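Local coordinates for protein GRMZM2G135359 pseudokinase (Zea mays, PDB 6CPY) that is a receptor-like pseudokinase, probably membrane-anchored, whose kinase-fold domain may bind ATP but is of doubtful catalytic activity, at residues Arg149-Ile154 against Met223-Ile228. Residues are numbered along the deposited sequence; the frame is centred on the assembly and turned at random. Where two conformers were deposited one is given.
Sequences RISMGI and MVLLEI
The hydroxyl OG of S151 sits among methyl groups of the facing helix, with L225 CD1 and I228 CD1 each 3.6 Å away and I228 CG2 at 3.7 Å. S151 OG hydrogen-bonds R147 O one turn back in its own helix: chi1 of -59° sets OG anti to the carbonyl carbon, so the buried polar atom is satisfied while presenting itself to an apolar surface. L225 leans over from the flank of its helix; chi1 of 177° directs CG anti to the backbone N, and chi2 then turns CD1 to within 4.0 Å of S151 CB. I228 CD1 faces a surface formed by I150 and I154, one turn apart, and completed by S151 OG; it lies 4.2 Å from I150 CG2 and 4.3 Å from I154 CD1. I154 CD1 also approaches V224 CG1. The two runs belong to helices 144-164 and 214-230, the αE and αF helices at the centre of the protein kinase C-lobe, packed here antiparallel at 171° with axes 10.6 Å apart. S151 and L225 are the nearest CA pair across the two segments, at 6.4 Å. Y221 OH of helix 214-230 hydrogen-bonds S151 O, and R147 NH1 of helix 144-164 hydrogen-bonds I228 O, tying the helices together beside the apolar contact. M300 of helix 293-304 covers S151 and L225, while F173 touches both I154 and V224.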
ATOM      1  N   ARG A 149      -7.253  13.502  -4.638  1.00 22.83           N
ATOM      2  CA  ARG A 149      -7.253  12.295  -5.460  1.00 24.94           C
ATOM      3  C   ARG A 149      -6.544  11.129  -4.788  1.00 21.97           C
ATOM      4  O   ARG A 149      -7.015  10.016  -4.833  1.00 21.62           O
ATOM      5  CB  ARG A 149      -6.588  12.551  -6.807  1.00 28.96           C
ATOM      6  CG  ARG A 149      -7.406  13.375  -7.781  1.00 34.88           C
ATOM      7  CD  ARG A 149      -7.239  12.819  -9.188  1.00 38.86           C
ATOM      8  NE  ARG A 149      -5.867  12.406  -9.456  1.00 43.89           N
ATOM      9  CZ  ARG A 149      -5.506  11.411 -10.273  1.00 47.11           C
ATOM     10  NH1 ARG A 149      -6.407  10.679 -10.927  1.00 50.24           N
ATOM     11  NH2 ARG A 149      -4.223  11.139 -10.431  1.00 47.34           N
ATOM     12  N   ILE A 150      -5.399  11.399  -4.176  1.00 21.02           N
ATOM     13  CA  ILE A 150      -4.651  10.374  -3.470  1.00 21.68           C
ATOM     14  C   ILE A 150      -5.450   9.878  -2.263  1.00 22.07           C
ATOM     15  O   ILE A 150      -5.618   8.678  -2.070  1.00 20.10           O
ATOM     16  CB  ILE A 150      -3.266  10.905  -3.048  1.00 22.04           C
ATOM     17  CG1 ILE A 150      -2.375  11.059  -4.296  1.00 22.63           C
ATOM     18  CG2 ILE A 150      -2.629   9.995  -1.998  1.00 22.58           C
ATOM     19  CD1 ILE A 150      -1.181  11.964  -4.081  1.00 22.68           C
ATOM     20  N   SER A 151      -5.982  10.810  -1.481  1.00 22.49           N
ATOM     21  CA  SER A 151      -6.802  10.457  -0.319  1.00 22.94           C
ATOM     22  C   SER A 151      -8.008   9.563  -0.681  1.00 22.14           C
ATOM     23  O   SER A 151      -8.306   8.589   0.021  1.00 22.63           O
ATOM     24  CB  SER A 151      -7.296  11.757   0.375  1.00 23.45           C
ATOM     25  OG  SER A 151      -6.213  12.576   0.803  1.00 25.21           O
ATOM     26  N   MET A 152      -8.698   9.899  -1.763  1.00 23.25           N
ATOM     27  CA  MET A 152      -9.869   9.141  -2.197  0.50 24.09           C
ATOM     28  C   MET A 152      -9.450   7.766  -2.695  1.00 24.29           C
ATOM     29  O   MET A 152     -10.039   6.755  -2.300  1.00 24.89           O
ATOM     30  CB  MET A 152     -10.643   9.882  -3.289  0.50 25.58           C
ATOM     31  CG  MET A 152     -12.066   9.365  -3.493  0.50 26.84           C
ATOM     32  SD  MET A 152     -13.109   9.644  -2.040  0.50 28.00           S
ATOM     33  CE  MET A 152     -12.193  11.027  -1.405  0.50 24.92           C
ATOM     34  N   GLY A 153      -8.420   7.729  -3.542  1.00 23.56           N
ATOM     35  CA  GLY A 153      -7.876   6.464  -4.051  1.00 23.22           C
ATOM     36  C   GLY A 153      -7.548   5.475  -2.952  1.00 23.52           C
ATOM     37  O   GLY A 153      -7.906   4.298  -3.041  1.00 24.60           O
ATOM     38  N   ILE A 154      -6.866   5.950  -1.911  1.00 22.64           N
ATOM     39  CA  ILE A 154      -6.570   5.137  -0.735  1.00 22.98           C
ATOM     40  C   ILE A 154      -7.846   4.604  -0.088  1.00 24.36           C
ATOM     41  O   ILE A 154      -7.961   3.402   0.186  1.00 22.98           O
ATOM     42  CB  ILE A 154      -5.715   5.903   0.302  1.00 23.13           C
ATOM     43  CG1 ILE A 154      -4.321   6.206  -0.257  1.00 22.91           C
ATOM     44  CG2 ILE A 154      -5.560   5.089   1.570  1.00 22.49           C
ATOM     45  CD1 ILE A 154      -3.563   7.255   0.518  1.00 23.77           C
ATOM     46  N   MET A 223      -4.736   8.800  10.229  1.00 28.63           N
ATOM     47  CA  MET A 223      -3.394   9.347  10.426  1.00 29.18           C
ATOM     48  C   MET A 223      -2.736   9.740   9.100  1.00 27.32           C
ATOM     49  O   MET A 223      -2.028  10.758   9.023  1.00 26.90           O
ATOM     50  CB  MET A 223      -2.515   8.341  11.181  1.00 32.52           C
ATOM     51  CG  MET A 223      -2.958   8.128  12.621  1.00 34.99           C
ATOM     52  SD  MET A 223      -2.757   9.610  13.622  1.00 39.21           S
ATOM     53  CE  MET A 223      -1.000   9.573  13.962  1.00 41.46           C
ATOM     54  N   VAL A 224      -2.950   8.924   8.072  1.00 26.27           N
ATOM     55  CA  VAL A 224      -2.390   9.200   6.751  1.00 25.47           C
ATOM     56  C   VAL A 224      -3.096  10.403   6.119  1.00 23.77           C
ATOM     57  O   VAL A 224      -2.454  11.245   5.480  1.00 23.34           O
ATOM     58  CB  VAL A 224      -2.453   7.954   5.828  1.00 26.55           C
ATOM     59  CG1 VAL A 224      -2.122   8.318   4.388  1.00 27.25           C
ATOM     60  CG2 VAL A 224      -1.494   6.876   6.322  1.00 26.53           C
ATOM     61  N   LEU A 225      -4.417  10.472   6.271  1.00 23.97           N
ATOM     62  CA  LEU A 225      -5.168  11.635   5.807  1.00 24.27           C
ATOM     63  C   LEU A 225      -4.661  12.912   6.506  1.00 24.46           C
ATOM     64  O   LEU A 225      -4.433  13.942   5.857  1.00 22.77           O
ATOM     65  CB  LEU A 225      -6.671  11.437   6.014  1.00 24.56           C
ATOM     66  CG  LEU A 225      -7.565  12.626   5.640  1.00 24.70           C
ATOM     67  CD1 LEU A 225      -7.336  13.050   4.206  1.00 24.23           C
ATOM     68  CD2 LEU A 225      -9.033  12.292   5.867  1.00 25.34           C
ATOM     69  N   LEU A 226      -4.465  12.836   7.821  1.00 25.99           N
ATOM     70  CA  LEU A 226      -3.898  13.967   8.575  1.00 27.33           C
ATOM     71  C   LEU A 226      -2.519  14.371   8.055  1.00 25.99           C
ATOM     72  O   LEU A 226      -2.198  15.555   7.960  1.00 24.11           O
ATOM     73  CB  LEU A 226      -3.803  13.625  10.070  1.00 30.22           C
ATOM     74  CG  LEU A 226      -3.377  14.783  10.990  1.00 32.69           C
ATOM     75  CD1 LEU A 226      -4.384  15.920  10.875  1.00 34.05           C
ATOM     76  CD2 LEU A 226      -3.239  14.313  12.427  1.00 33.70           C
ATOM     77  N   GLU A 227      -1.709  13.372   7.716  1.00 25.63           N
ATOM     78  CA  GLU A 227      -0.378  13.599   7.161  1.00 24.97           C
ATOM     79  C   GLU A 227      -0.442  14.263   5.794  1.00 23.07           C
ATOM     80  O   GLU A 227       0.318  15.176   5.505  1.00 23.13           O
ATOM     81  CB  GLU A 227       0.377  12.269   7.091  1.00 26.95           C
ATOM     82  CG  GLU A 227       1.812  12.373   6.608  1.00 28.11           C
ATOM     83  CD  GLU A 227       2.438  11.009   6.385  1.00 29.61           C
ATOM     84  OE1 GLU A 227       1.861  10.003   6.852  1.00 31.41           O
ATOM     85  OE2 GLU A 227       3.509  10.952   5.748  1.00 31.29           O
ATOM     86  N   ILE A 228      -1.388  13.826   4.972  1.00 22.22           N
ATOM     87  CA  ILE A 228      -1.580  14.412   3.648  1.00 21.76           C
ATOM     88  C   ILE A 228      -2.013  15.879   3.789  1.00 22.40           C
ATOM     89  O   ILE A 228      -1.550  16.750   3.054  1.00 21.70           O
ATOM     90  CB  ILE A 228      -2.628  13.606   2.842  1.00 21.91           C
ATOM     91  CG1 ILE A 228      -2.063  12.236   2.436  1.00 21.79           C
ATOM     92  CG2 ILE A 228      -3.088  14.387   1.635  1.00 21.39           C
ATOM     93  CD1 ILE A 228      -3.097  11.217   1.998  1.00 22.24           C
TER